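Local coordinates for protein serine protease pet (Escherichia coli, PDB 4OM9) that is a secreted autotransporter enterotoxin and serine protease of enteroaggregative Escherichia coli, whose likely host target is the cytoskeletal protein alpha-fodrin, at residues 181-186 and 190-195; 92-97 and 255-260; 65-70 and 81-86; 553-556 and 562-565; 58-63 and 222-227. All blocks are in the same frame, centred on the assembly; numbering follows the deposited sequence.

Contacts 1, 3 and 5 lie in the protease part of the chain. Contact 2 is at the junction with the beta-helix, and contact 4 belongs to a later helical insertion. Contacts 3, 4 and 5 are buried; contacts 1 and 2 are only partly so. Contact 1 joins paired backbones and adds a lysine hydrogen-bonded at its outer end. Contact 2 is a phenylalanine ring against an isoleucine and an amide, contact 3 an alanine methyl against a hydrogen-bonded amide, contact 4 a single amide-to-hydroxyl bond, and contact 5 purely apolar. Contacts 3 and 5 use neighbouring strands, 66-70 and 60-63, and touch through Thr69 and Thr227. Contact 1 meets contact 5 where Val191 packs on Leu225.

Contact 1: 181-186 and 190-195; sequences LRANTV and KVEYEN
Ala183 and Lys190 form an antiparallel hydrogen-bonded pair, with Ala183 N to Lys190 O at 2.8 Å and Lys190 N to Ala183 O at 3.0 Å. The pairing does not extend far. The N-to-C directions of the two short strands differ by 117°, and the chain turns a corner at Leu181 and Arg182. The Lys190 side chain crosses that of Thr185 at about a right angle, its methylenes passing the threonine hydroxyl. A bend at the last torsion (chi4 61°) brings NZ to Thr185 OG1 at 3.2 Å. NZ also makes a weak bond to Val186 O and a bond to Asn100 OD1. A water accepts from NZ at 2.6 Å and donates to Val186 O, so the ammonium group is held from several sides. Thr185 OG1 is in turn bonded to Gly188 O, at the start of strand 188-195.

This is the tip of the beta hairpin 172-185/188-195, within the seven-stranded antiparallel sheet of the protease. Such a sheet is consistent with the second barrel of a chymotrypsin-like fold. Towards the corner, Val191 CG2 lies 3.3 Å from Leu181 O and 4.3 Å from Leu181 CD2. Val191 also packs on Leu225. Ala183 CB meets Glu192 CB at 4.1 Å, while the glutamate's OE1 bonds to Thr179 OG1.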
# COMPACT_ATOMS: atom_id res chain seq x y z
N LEU A 181 -17.48 39.24 -10.27
CA LEU A 181 -18.43 38.73 -9.31
C LEU A 181 -19.87 39.08 -9.65
O LEU A 181 -20.76 38.33 -9.35
CB LEU A 181 -18.11 39.24 -7.91
CG LEU A 181 -17.10 38.40 -7.13
CD1 LEU A 181 -16.84 39.03 -5.76
CD2 LEU A 181 -17.61 36.96 -7.00
N ARG A 182 -20.08 40.25 -10.25
CA ARG A 182 -21.44 40.67 -10.56
C ARG A 182 -21.51 41.23 -11.98
O ARG A 182 -21.58 42.45 -12.18
CB ARG A 182 -21.95 41.72 -9.55
CG ARG A 182 -21.27 41.67 -8.18
CD ARG A 182 -22.16 42.17 -7.04
NE ARG A 182 -23.05 41.12 -6.60
CZ ARG A 182 -22.95 40.45 -5.46
NH1 ARG A 182 -21.99 40.72 -4.59
NH2 ARG A 182 -23.83 39.50 -5.18
N ALA A 183 -21.49 40.33 -12.95
CA ALA A 183 -21.68 40.68 -14.35
C ALA A 183 -23.15 40.95 -14.67
O ALA A 183 -24.03 40.18 -14.27
CB ALA A 183 -21.14 39.59 -15.25
N ASN A 184 -23.41 42.04 -15.39
CA ASN A 184 -24.78 42.45 -15.73
C ASN A 184 -25.29 41.75 -16.98
O ASN A 184 -25.06 42.20 -18.10
CB ASN A 184 -24.84 43.97 -15.93
CG ASN A 184 -26.20 44.44 -16.43
OD1 ASN A 184 -27.25 44.02 -15.94
ND2 ASN A 184 -26.18 45.32 -17.42
N THR A 185 -26.00 40.65 -16.80
CA THR A 185 -26.47 39.91 -17.95
C THR A 185 -27.99 39.93 -18.03
O THR A 185 -28.66 40.39 -17.11
CB THR A 185 -26.02 38.46 -17.89
OG1 THR A 185 -26.61 37.84 -16.74
CG2 THR A 185 -24.51 38.38 -17.81
N VAL A 186 -28.52 39.42 -19.13
CA VAL A 186 -29.95 39.22 -19.21
C VAL A 186 -30.34 38.11 -18.23
O VAL A 186 -29.80 37.00 -18.28
CB VAL A 186 -30.40 38.87 -20.63
CG1 VAL A 186 -29.44 37.89 -21.27
CG2 VAL A 186 -31.80 38.31 -20.61
N LYS A 190 -24.63 37.78 -12.62
CA LYS A 190 -23.99 36.47 -12.74
C LYS A 190 -22.48 36.55 -12.58
O LYS A 190 -21.84 37.52 -12.99
CB LYS A 190 -24.33 35.82 -14.08
CG LYS A 190 -25.79 35.36 -14.25
CD LYS A 190 -25.96 34.60 -15.56
CE LYS A 190 -27.37 34.11 -15.74
NZ LYS A 190 -28.34 35.26 -15.79
N VAL A 191 -21.89 35.50 -12.02
CA VAL A 191 -20.46 35.46 -11.83
C VAL A 191 -19.79 35.10 -13.14
O VAL A 191 -20.23 34.23 -13.87
CB VAL A 191 -20.08 34.47 -10.73
CG1 VAL A 191 -18.57 34.24 -10.69
CG2 VAL A 191 -20.58 34.99 -9.40
N GLU A 192 -18.72 35.84 -13.44
CA GLU A 192 -18.02 35.68 -14.70
C GLU A 192 -16.63 35.17 -14.42
O GLU A 192 -15.96 35.65 -13.51
CB GLU A 192 -17.98 37.01 -15.46
CG GLU A 192 -17.18 36.99 -16.77
CD GLU A 192 -16.92 38.40 -17.32
OE1 GLU A 192 -15.86 38.97 -17.00
OE2 GLU A 192 -17.78 38.95 -18.04
N TYR A 193 -16.19 34.18 -15.19
CA TYR A 193 -14.83 33.71 -14.99
C TYR A 193 -14.09 33.53 -16.31
O TYR A 193 -14.69 33.50 -17.39
CB TYR A 193 -14.79 32.42 -14.15
CG TYR A 193 -15.07 31.05 -14.79
CD1 TYR A 193 -14.29 30.57 -15.85
CD2 TYR A 193 -16.01 30.18 -14.25
CE1 TYR A 193 -14.50 29.31 -16.40
CE2 TYR A 193 -16.23 28.90 -14.78
CZ TYR A 193 -15.46 28.48 -15.86
OH TYR A 193 -15.64 27.24 -16.43
N GLU A 194 -12.77 33.43 -16.17
CA GLU A 194 -11.86 33.17 -17.27
C GLU A 194 -10.96 32.01 -16.85
O GLU A 194 -10.54 31.92 -15.69
CB GLU A 194 -11.05 34.43 -17.58
CG GLU A 194 -10.01 34.29 -18.68
CD GLU A 194 -9.22 35.59 -18.87
OE1 GLU A 194 -8.18 35.75 -18.19
OE2 GLU A 194 -9.64 36.44 -19.68
N ASN A 195 -10.69 31.10 -17.79
CA ASN A 195 -9.81 29.97 -17.48
C ASN A 195 -8.35 30.36 -17.33
O ASN A 195 -7.91 31.40 -17.82
CB ASN A 195 -9.94 28.91 -18.56
CG ASN A 195 -11.20 28.14 -18.44
OD1 ASN A 195 -11.24 27.09 -17.78
ND2 ASN A 195 -12.26 28.65 -19.04
O HOH W 1 -30.66 34.36 -16.66

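Contact 2: 92-97 and 255-260; sequences QINRMT and QLFIQN
A classic beta bulge in strand 88-97, where Ile93 and Asn94 both face Arg106, receives the ring of Phe257 from the start of the beta-helix region. The CZ corner of the ring makes the contact. Phe257 CZ lies 4.1 Å from Ile93 CD1 and 4.0 Å from Asn94 ND2. Both side chains meet the ring at a slant. The amide of Asn94 stands almost upright to it, with the two planes 85° apart. The first torsion of Ile93 places CG1 between the backbone N and the carbonyl carbon (chi1 55°), and this carries CD1 to the ring.

Asn94 is partly fixed by its own strand. Arg95 N donates to Asn94 OD1 at 2.7 Å, in the carbonyl plane and on a lone pair. This bond holds the amide while CB and ND2 rest against the phenylalanine. Contacts between the two segments are all van der Waals in kind, and few. Phe257 has a further partner in Arg106, which makes a cation-pi interaction with it.

Phe257 lies in a type I turn from Gln255 to Ile258. That turn leads from helix 247-255 into strand 258-262, the outermost strand of the first parallel sheet. Tyr66 packs on Phe257, Tyr313 touches Ile93, and Met96 lies on helix 247-255. The bulged strand, between 102-107 and 82-85 in the protease sheet, thus meets the turn that opens the beta-helix.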
# COMPACT_ATOMS: atom_id res chain seq x y z
N GLN A 92 -35.45 13.50 -12.36
CA GLN A 92 -36.06 14.73 -11.86
C GLN A 92 -37.58 14.59 -11.90
O GLN A 92 -38.14 14.31 -12.96
CB GLN A 92 -35.61 15.95 -12.69
CG GLN A 92 -36.39 17.23 -12.40
CD GLN A 92 -36.25 18.29 -13.51
OE1 GLN A 92 -35.15 18.66 -13.90
NE2 GLN A 92 -37.39 18.78 -14.01
N ILE A 93 -38.26 14.78 -10.78
CA ILE A 93 -39.71 14.69 -10.81
C ILE A 93 -40.35 16.00 -10.39
O ILE A 93 -41.56 16.14 -10.42
CB ILE A 93 -40.26 13.52 -9.93
CG1 ILE A 93 -39.75 13.62 -8.49
CG2 ILE A 93 -39.90 12.20 -10.55
CD1 ILE A 93 -40.75 14.24 -7.53
N ASN A 94 -39.53 16.97 -10.00
CA ASN A 94 -40.01 18.33 -9.76
C ASN A 94 -38.84 19.30 -9.76
O ASN A 94 -37.66 18.89 -9.67
CB ASN A 94 -40.76 18.42 -8.43
CG ASN A 94 -41.85 19.51 -8.43
OD1 ASN A 94 -41.73 20.52 -9.13
ND2 ASN A 94 -42.88 19.31 -7.63
N ARG A 95 -39.17 20.58 -9.86
CA ARG A 95 -38.14 21.62 -9.84
C ARG A 95 -38.73 23.01 -9.69
O ARG A 95 -39.93 23.23 -9.88
CB ARG A 95 -37.28 21.57 -11.12
CG ARG A 95 -38.05 21.78 -12.41
CD ARG A 95 -37.12 22.16 -13.56
NE ARG A 95 -37.89 22.48 -14.75
CZ ARG A 95 -37.42 23.07 -15.84
NH1 ARG A 95 -36.14 23.43 -15.93
NH2 ARG A 95 -38.24 23.29 -16.86
N MET A 96 -37.86 23.93 -9.28
CA MET A 96 -38.16 25.34 -9.28
C MET A 96 -37.04 26.08 -10.01
O MET A 96 -35.88 25.65 -10.05
CB MET A 96 -38.34 25.88 -7.85
CG MET A 96 -39.78 25.83 -7.33
SD MET A 96 -39.96 26.45 -5.64
CE MET A 96 -39.47 28.13 -5.86
N THR A 97 -37.41 27.21 -10.56
CA THR A 97 -36.68 27.82 -11.64
C THR A 97 -36.79 29.31 -11.48
O THR A 97 -37.82 29.81 -11.03
CB THR A 97 -37.22 27.32 -12.99
OG1 THR A 97 -36.33 26.33 -13.53
CG2 THR A 97 -37.43 28.45 -13.97
N GLN A 255 -39.38 22.78 0.69
CA GLN A 255 -40.53 22.89 1.58
C GLN A 255 -41.71 22.11 1.03
O GLN A 255 -42.56 21.65 1.78
CB GLN A 255 -40.91 24.35 1.80
CG GLN A 255 -40.30 24.94 3.05
CD GLN A 255 -40.73 24.20 4.31
OE1 GLN A 255 -41.88 23.78 4.44
NE2 GLN A 255 -39.80 24.03 5.24
N LEU A 256 -41.74 21.94 -0.28
CA LEU A 256 -42.82 21.20 -0.92
C LEU A 256 -42.84 19.71 -0.53
O LEU A 256 -43.80 18.99 -0.84
CB LEU A 256 -42.71 21.34 -2.44
CG LEU A 256 -42.87 22.75 -3.01
CD1 LEU A 256 -42.84 22.66 -4.52
CD2 LEU A 256 -44.18 23.39 -2.53
N PHE A 257 -41.80 19.23 0.13
CA PHE A 257 -41.73 17.79 0.40
C PHE A 257 -41.64 17.48 1.88
O PHE A 257 -41.27 16.37 2.26
CB PHE A 257 -40.55 17.17 -0.37
CG PHE A 257 -40.78 17.15 -1.86
CD1 PHE A 257 -41.45 16.08 -2.45
CD2 PHE A 257 -40.41 18.23 -2.65
CE1 PHE A 257 -41.70 16.06 -3.82
CE2 PHE A 257 -40.67 18.23 -4.03
CZ PHE A 257 -41.31 17.14 -4.62
N ILE A 258 -42.01 18.43 2.73
CA ILE A 258 -41.96 18.12 4.15
C ILE A 258 -43.34 17.96 4.78
O ILE A 258 -44.15 18.88 4.77
CB ILE A 258 -41.17 19.17 4.93
CG1 ILE A 258 -39.72 19.23 4.40
CG2 ILE A 258 -41.20 18.83 6.42
CD1 ILE A 258 -38.90 20.48 4.81
N GLN A 259 -43.61 16.75 5.28
CA GLN A 259 -44.70 16.54 6.22
C GLN A 259 -44.15 16.03 7.55
O GLN A 259 -43.69 14.89 7.66
CB GLN A 259 -45.75 15.56 5.68
CG GLN A 259 -46.90 15.37 6.66
CD GLN A 259 -48.00 14.46 6.17
OE1 GLN A 259 -48.08 14.11 4.99
NE2 GLN A 259 -48.85 14.06 7.09
N ASN A 260 -44.19 16.89 8.55
CA ASN A 260 -43.72 16.51 9.87
C ASN A 260 -44.66 15.51 10.56
O ASN A 260 -45.87 15.69 10.61
CB ASN A 260 -43.54 17.77 10.74
CG ASN A 260 -42.39 18.66 10.25
OD1 ASN A 260 -42.59 19.81 9.86
ND2 ASN A 260 -41.18 18.11 10.26

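Contact 3: 65-70 and 81-86; sequences AYAVTV and NYQTYG
Gln83 reaches from strand 82-85 to the methyl group of Ala67, in strand 66-70, across a gap of 9.4 Å between CA atoms. From CB the chain turns to put CG beside the backbone N (chi1 -54°), and it stays extended beyond CG. This carries the amide directly to Ala67. There OE1 stops 3.6 Å from Ala67 CB, and NE2 lies 3.9 Å from the same methyl. Both polar atoms of the tip are also hydrogen-bonded. Tyr85 OH donates to Gln83 OE1 at 2.8 Å, from 30° out of the carbonyl plane. NE2 bonds to Ala80 O, with a weak second bond to Gln105 OE1. These bonds should fix the rotation of the amide, which is buried.

Tyr85 is two residues further along the same strand and reaches in beside Gln83. Its OH lies 4.1 Å from Ala67 CB, so the methyl sits against the linked pair of polar groups. Gln83 also rests on Leu107, and Tyr85 on Thr54.

Strands 60-63 and 82-85 are the two outermost strands of the five-stranded antiparallel sheet, yet Ser61 touches Tyr85. Ala59, just before strand 60-63, touches Gln83. The sheet therefore curls so that its ends approach each other. This is consistent with the first beta-barrel of a chymotrypsin-like protease, as in other members of clan PA.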
# COMPACT_ATOMS: atom_id res chain seq x y z
N ALA A 65 -32.46 13.82 -1.95
CA ALA A 65 -33.16 13.74 -3.22
C ALA A 65 -32.97 14.98 -4.08
O ALA A 65 -33.67 15.13 -5.07
CB ALA A 65 -34.66 13.49 -2.99
N TYR A 66 -32.03 15.85 -3.73
CA TYR A 66 -31.90 17.15 -4.42
C TYR A 66 -30.61 17.36 -5.21
O TYR A 66 -29.54 16.83 -4.88
CB TYR A 66 -32.07 18.29 -3.42
CG TYR A 66 -33.44 18.27 -2.76
CD1 TYR A 66 -34.58 18.60 -3.49
CD2 TYR A 66 -33.59 17.90 -1.43
CE1 TYR A 66 -35.84 18.57 -2.90
CE2 TYR A 66 -34.83 17.86 -0.84
CZ TYR A 66 -35.96 18.21 -1.57
OH TYR A 66 -37.20 18.18 -0.96
N ALA A 67 -30.77 18.11 -6.29
CA ALA A 67 -29.70 18.44 -7.21
C ALA A 67 -29.96 19.83 -7.78
O ALA A 67 -31.09 20.34 -7.77
CB ALA A 67 -29.60 17.43 -8.31
N VAL A 68 -28.90 20.42 -8.31
CA VAL A 68 -28.92 21.78 -8.82
C VAL A 68 -28.31 21.80 -10.21
O VAL A 68 -27.32 21.11 -10.49
CB VAL A 68 -28.16 22.74 -7.88
CG1 VAL A 68 -27.98 24.07 -8.52
CG2 VAL A 68 -28.94 22.93 -6.61
N THR A 69 -28.92 22.58 -11.09
CA THR A 69 -28.44 22.70 -12.44
C THR A 69 -28.86 24.07 -13.03
O THR A 69 -29.01 25.06 -12.31
CB THR A 69 -28.95 21.53 -13.30
OG1 THR A 69 -28.34 21.57 -14.60
CG2 THR A 69 -30.51 21.51 -13.43
N VAL A 70 -29.03 24.14 -14.33
CA VAL A 70 -29.47 25.38 -14.91
C VAL A 70 -30.83 25.11 -15.55
O VAL A 70 -31.15 23.94 -15.82
CB VAL A 70 -28.40 25.91 -15.89
CG1 VAL A 70 -28.93 26.04 -17.30
CG2 VAL A 70 -27.82 27.18 -15.35
N ASN A 81 -32.32 16.05 -16.66
CA ASN A 81 -33.56 15.39 -16.21
C ASN A 81 -33.31 13.92 -15.80
O ASN A 81 -34.07 13.36 -15.02
CB ASN A 81 -34.65 15.45 -17.30
CG ASN A 81 -35.35 16.82 -17.37
OD1 ASN A 81 -36.54 16.94 -17.06
ND2 ASN A 81 -34.62 17.86 -17.76
N TYR A 82 -32.26 13.31 -16.34
CA TYR A 82 -31.92 11.92 -16.06
C TYR A 82 -30.50 11.88 -15.52
O TYR A 82 -29.55 12.21 -16.21
CB TYR A 82 -32.04 11.06 -17.33
CG TYR A 82 -33.37 11.22 -18.05
CD1 TYR A 82 -34.56 11.35 -17.34
CD2 TYR A 82 -33.44 11.26 -19.44
CE1 TYR A 82 -35.77 11.49 -17.98
CE2 TYR A 82 -34.65 11.40 -20.09
CZ TYR A 82 -35.82 11.52 -19.36
OH TYR A 82 -37.04 11.66 -19.99
N GLN A 83 -30.36 11.51 -14.25
CA GLN A 83 -29.08 11.62 -13.59
C GLN A 83 -28.55 10.27 -13.15
O GLN A 83 -29.29 9.44 -12.60
CB GLN A 83 -29.18 12.57 -12.39
CG GLN A 83 -29.75 13.90 -12.79
CD GLN A 83 -29.66 14.94 -11.71
OE1 GLN A 83 -29.14 14.67 -10.62
NE2 GLN A 83 -30.18 16.13 -11.99
N THR A 84 -27.27 10.06 -13.42
CA THR A 84 -26.59 8.86 -13.01
C THR A 84 -25.51 9.18 -11.99
O THR A 84 -24.66 10.04 -12.23
CB THR A 84 -25.95 8.14 -14.19
OG1 THR A 84 -26.97 7.62 -15.04
CG2 THR A 84 -25.05 6.99 -13.72
N TYR A 85 -25.57 8.50 -10.85
CA TYR A 85 -24.45 8.49 -9.92
C TYR A 85 -24.12 7.02 -9.66
O TYR A 85 -25.02 6.23 -9.32
CB TYR A 85 -24.78 9.20 -8.62
CG TYR A 85 -25.33 10.61 -8.75
CD1 TYR A 85 -26.68 10.83 -8.99
CD2 TYR A 85 -24.51 11.72 -8.58
CE1 TYR A 85 -27.20 12.12 -9.09
CE2 TYR A 85 -25.02 13.01 -8.68
CZ TYR A 85 -26.37 13.20 -8.93
OH TYR A 85 -26.89 14.48 -9.03
N GLY A 86 -22.84 6.66 -9.83
CA GLY A 86 -22.43 5.27 -9.77
C GLY A 86 -23.28 4.38 -10.65
O GLY A 86 -23.47 4.68 -11.83

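Contact 4: 553-556 and 562-565; sequences SVNQ and YKSN
Asn555 reaches out from helix 552-558 to Ser564, just past the 3-10 turn that follows the helix. Together they form part of a helical insertion between the beta-helix strands 514-520 and 576-583. The insertion packs against the N-terminal part of the chain, near Trp9 and helix 10-17. Of the residues before Asn555, Val554 rests on Lys35.

Asn555 is next and makes the contact. Its CG stands beside the backbone N (chi1 -82°), which directs the amide at the turn. The backbones stay well separated here, with the CA atoms of Asn555 and Lys563 7.9 Å apart. OD1 takes two bonds, from Thr560 OG1 in the connection and from Trp9 NE1. It also lies 4.3 Å from Lys563 CD, the nearest carbon of that side chain. Lys563 then leads away along an extended chain and makes a cation-pi interaction with Trp9. The buried amide oxygen is thus held by two donors. The indole of Trp9 joins in twice, through its NE1 and through its ring.

Gln556 follows and turns back to its own helix, where its NE2 bonds to Asn552 OD1.

The partner hydroxyl, Ser564 OG, also bonds to Glu551 OE1, which lies just before the helix. Asn555 ND2 donates to Ser564 OG at 3.0 Å with an N-H...O angle of 148°, and the oxygen lies only 1° out of the amide plane.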
# COMPACT_ATOMS: atom_id res chain seq x y z
N SER A 553 5.43 11.54 -29.52
CA SER A 553 6.79 12.07 -29.52
C SER A 553 7.29 12.40 -28.13
O SER A 553 8.36 11.95 -27.74
CB SER A 553 6.89 13.32 -30.41
OG SER A 553 6.55 12.99 -31.74
N VAL A 554 6.51 13.19 -27.39
CA VAL A 554 6.89 13.59 -26.04
C VAL A 554 6.88 12.38 -25.11
O VAL A 554 7.61 12.35 -24.11
CB VAL A 554 5.97 14.69 -25.48
CG1 VAL A 554 4.56 14.15 -25.21
CG2 VAL A 554 6.56 15.30 -24.21
N ASN A 555 6.07 11.38 -25.43
CA ASN A 555 6.02 10.16 -24.63
C ASN A 555 7.22 9.27 -24.94
O ASN A 555 7.74 8.60 -24.06
CB ASN A 555 4.70 9.40 -24.87
CG ASN A 555 3.53 9.94 -24.05
OD1 ASN A 555 3.72 10.59 -23.01
ND2 ASN A 555 2.31 9.67 -24.50
N GLN A 556 7.68 9.28 -26.19
CA GLN A 556 8.86 8.50 -26.55
C GLN A 556 10.14 9.08 -25.93
O GLN A 556 11.04 8.33 -25.55
CB GLN A 556 9.02 8.41 -28.07
CG GLN A 556 7.95 7.57 -28.80
CD GLN A 556 7.85 6.14 -28.31
OE1 GLN A 556 8.76 5.61 -27.67
NE2 GLN A 556 6.73 5.49 -28.61
N TYR A 562 2.48 5.33 -21.12
CA TYR A 562 1.39 4.91 -20.25
C TYR A 562 0.32 6.01 -20.01
O TYR A 562 -0.78 5.72 -19.55
CB TYR A 562 1.95 4.42 -18.92
CG TYR A 562 2.86 5.40 -18.20
CD1 TYR A 562 2.33 6.43 -17.42
CD2 TYR A 562 4.25 5.28 -18.27
CE1 TYR A 562 3.16 7.32 -16.76
CE2 TYR A 562 5.07 6.15 -17.60
CZ TYR A 562 4.52 7.17 -16.85
OH TYR A 562 5.34 8.07 -16.18
N LYS A 563 0.66 7.25 -20.35
CA LYS A 563 -0.20 8.41 -20.12
C LYS A 563 -1.28 8.55 -21.17
O LYS A 563 -2.27 9.22 -20.95
CB LYS A 563 0.62 9.71 -20.09
CG LYS A 563 1.48 9.93 -18.86
CD LYS A 563 2.25 11.25 -18.98
CE LYS A 563 2.82 11.70 -17.64
NZ LYS A 563 3.41 13.08 -17.72
N SER A 564 -1.09 7.92 -22.31
CA SER A 564 -1.98 8.14 -23.44
C SER A 564 -2.45 6.84 -24.07
O SER A 564 -2.97 6.82 -25.19
CB SER A 564 -1.28 9.01 -24.49
OG SER A 564 -0.62 10.13 -23.90
N ASN A 565 -2.29 5.73 -23.35
CA ASN A 565 -2.62 4.43 -23.92
C ASN A 565 -4.03 3.97 -23.57
O ASN A 565 -4.35 2.80 -23.76
CB ASN A 565 -1.59 3.38 -23.46
CG ASN A 565 -1.63 3.11 -21.95
OD1 ASN A 565 -2.46 3.66 -21.21
ND2 ASN A 565 -0.71 2.26 -21.49

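Contact 5: 58-63 and 222-227; sequences AATSIG and WVLLGT
Leu224 alone makes the contact from its strand, with one methyl for each of two partners: CD1 meets Thr60 and CD2 meets Ile62. Thr60 and Ile62 lie two apart on strand 60-63. Leucine CG is anti to the backbone N (chi1 -173°), which carries the branched end towards strand 60-63. Leu224 CD2 packs against Ile62 CD1 at 3.5 Å, and these two side chains cross at about a right angle. Ile62 CG1 is further back, 4.2 Å from the same CD2. Leu224 CD1 lies 4.1 Å from Thr60 CG2. Here the side chains slide past each other in opposite directions, and it is the methyl of the threonine that touches. Ile62 has a first torsion of -103°, away from the usual staggered values, and its CD1 bends in to the leucine.

All three residues are buried. Tyr213 covers Thr60, and Val68 packs on Ile62. Just beyond Leu224, Leu225 and Gly226 form a classic beta bulge opposite Val212. The apolar contact of the three residues, and the Thr227 OG1 to Thr69 O hydrogen bond beside it, tie the five-stranded to the seven-stranded antiparallel sheet. This is consistent with the packing of two barrels in a chymotrypsin-like protease.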
# COMPACT_ATOMS: atom_id res chain seq x y z
N ALA A 58 -23.75 17.43 -16.11
CA ALA A 58 -24.65 18.55 -16.33
C ALA A 58 -25.41 18.97 -15.06
O ALA A 58 -26.07 20.01 -15.05
CB ALA A 58 -25.62 18.23 -17.45
N ALA A 59 -25.29 18.21 -13.99
CA ALA A 59 -25.91 18.63 -12.74
C ALA A 59 -25.05 18.23 -11.57
O ALA A 59 -24.13 17.45 -11.73
CB ALA A 59 -27.36 18.03 -12.59
N THR A 60 -25.38 18.74 -10.39
CA THR A 60 -24.64 18.50 -9.17
C THR A 60 -25.56 18.13 -8.00
O THR A 60 -26.45 18.91 -7.64
CB THR A 60 -23.84 19.73 -8.76
OG1 THR A 60 -22.96 20.09 -9.83
CG2 THR A 60 -23.03 19.45 -7.51
N SER A 61 -25.29 16.99 -7.36
CA SER A 61 -26.06 16.57 -6.20
C SER A 61 -25.84 17.52 -5.03
O SER A 61 -24.73 17.98 -4.79
CB SER A 61 -25.70 15.14 -5.76
OG SER A 61 -26.17 14.91 -4.44
N ILE A 62 -26.91 17.76 -4.29
CA ILE A 62 -26.89 18.71 -3.19
C ILE A 62 -27.28 17.93 -1.91
O ILE A 62 -27.48 18.47 -0.83
CB ILE A 62 -27.79 19.94 -3.59
CG1 ILE A 62 -26.88 21.08 -3.98
CG2 ILE A 62 -28.84 20.40 -2.58
CD1 ILE A 62 -26.14 20.76 -5.22
N GLY A 63 -27.27 16.61 -2.06
CA GLY A 63 -27.57 15.70 -0.97
C GLY A 63 -29.02 15.27 -0.99
O GLY A 63 -29.91 16.06 -1.30
N TRP A 222 -14.53 23.21 0.11
CA TRP A 222 -15.07 23.58 -1.20
C TRP A 222 -16.59 23.74 -1.16
O TRP A 222 -17.32 22.93 -0.58
CB TRP A 222 -14.66 22.55 -2.25
CG TRP A 222 -13.21 22.63 -2.57
CD1 TRP A 222 -12.22 21.90 -2.03
CD2 TRP A 222 -12.60 23.54 -3.49
NE1 TRP A 222 -11.01 22.27 -2.57
CE2 TRP A 222 -11.22 23.28 -3.46
CE3 TRP A 222 -13.09 24.54 -4.33
CZ2 TRP A 222 -10.31 23.98 -4.25
CZ3 TRP A 222 -12.19 25.24 -5.11
CH2 TRP A 222 -10.81 24.96 -5.07
N VAL A 223 -17.05 24.78 -1.83
CA VAL A 223 -18.41 25.21 -1.73
C VAL A 223 -18.94 25.30 -3.13
O VAL A 223 -18.20 25.68 -4.03
CB VAL A 223 -18.47 26.57 -0.98
CG1 VAL A 223 -19.58 27.48 -1.47
CG2 VAL A 223 -18.51 26.34 0.52
N LEU A 224 -20.19 24.92 -3.34
CA LEU A 224 -20.79 25.08 -4.65
C LEU A 224 -21.13 26.55 -4.93
O LEU A 224 -22.08 27.07 -4.34
CB LEU A 224 -22.06 24.25 -4.75
CG LEU A 224 -22.74 24.16 -6.11
CD1 LEU A 224 -21.88 23.34 -7.08
CD2 LEU A 224 -24.12 23.54 -5.92
N LEU A 225 -20.37 27.21 -5.81
CA LEU A 225 -20.61 28.62 -6.14
C LEU A 225 -21.93 28.81 -6.87
O LEU A 225 -22.71 29.73 -6.59
CB LEU A 225 -19.49 29.20 -7.01
CG LEU A 225 -19.72 30.64 -7.51
CD1 LEU A 225 -19.24 31.64 -6.47
CD2 LEU A 225 -19.03 30.94 -8.86
N GLY A 226 -22.16 27.92 -7.83
CA GLY A 226 -23.37 27.97 -8.64
C GLY A 226 -23.26 26.97 -9.77
O GLY A 226 -22.53 25.99 -9.66
N THR A 227 -23.97 27.24 -10.86
CA THR A 227 -24.08 26.31 -11.98
C THR A 227 -23.86 27.05 -13.28
O THR A 227 -24.25 28.23 -13.44
CB THR A 227 -25.46 25.59 -12.01
OG1 THR A 227 -26.51 26.56 -11.95
CG2 THR A 227 -25.58 24.71 -10.82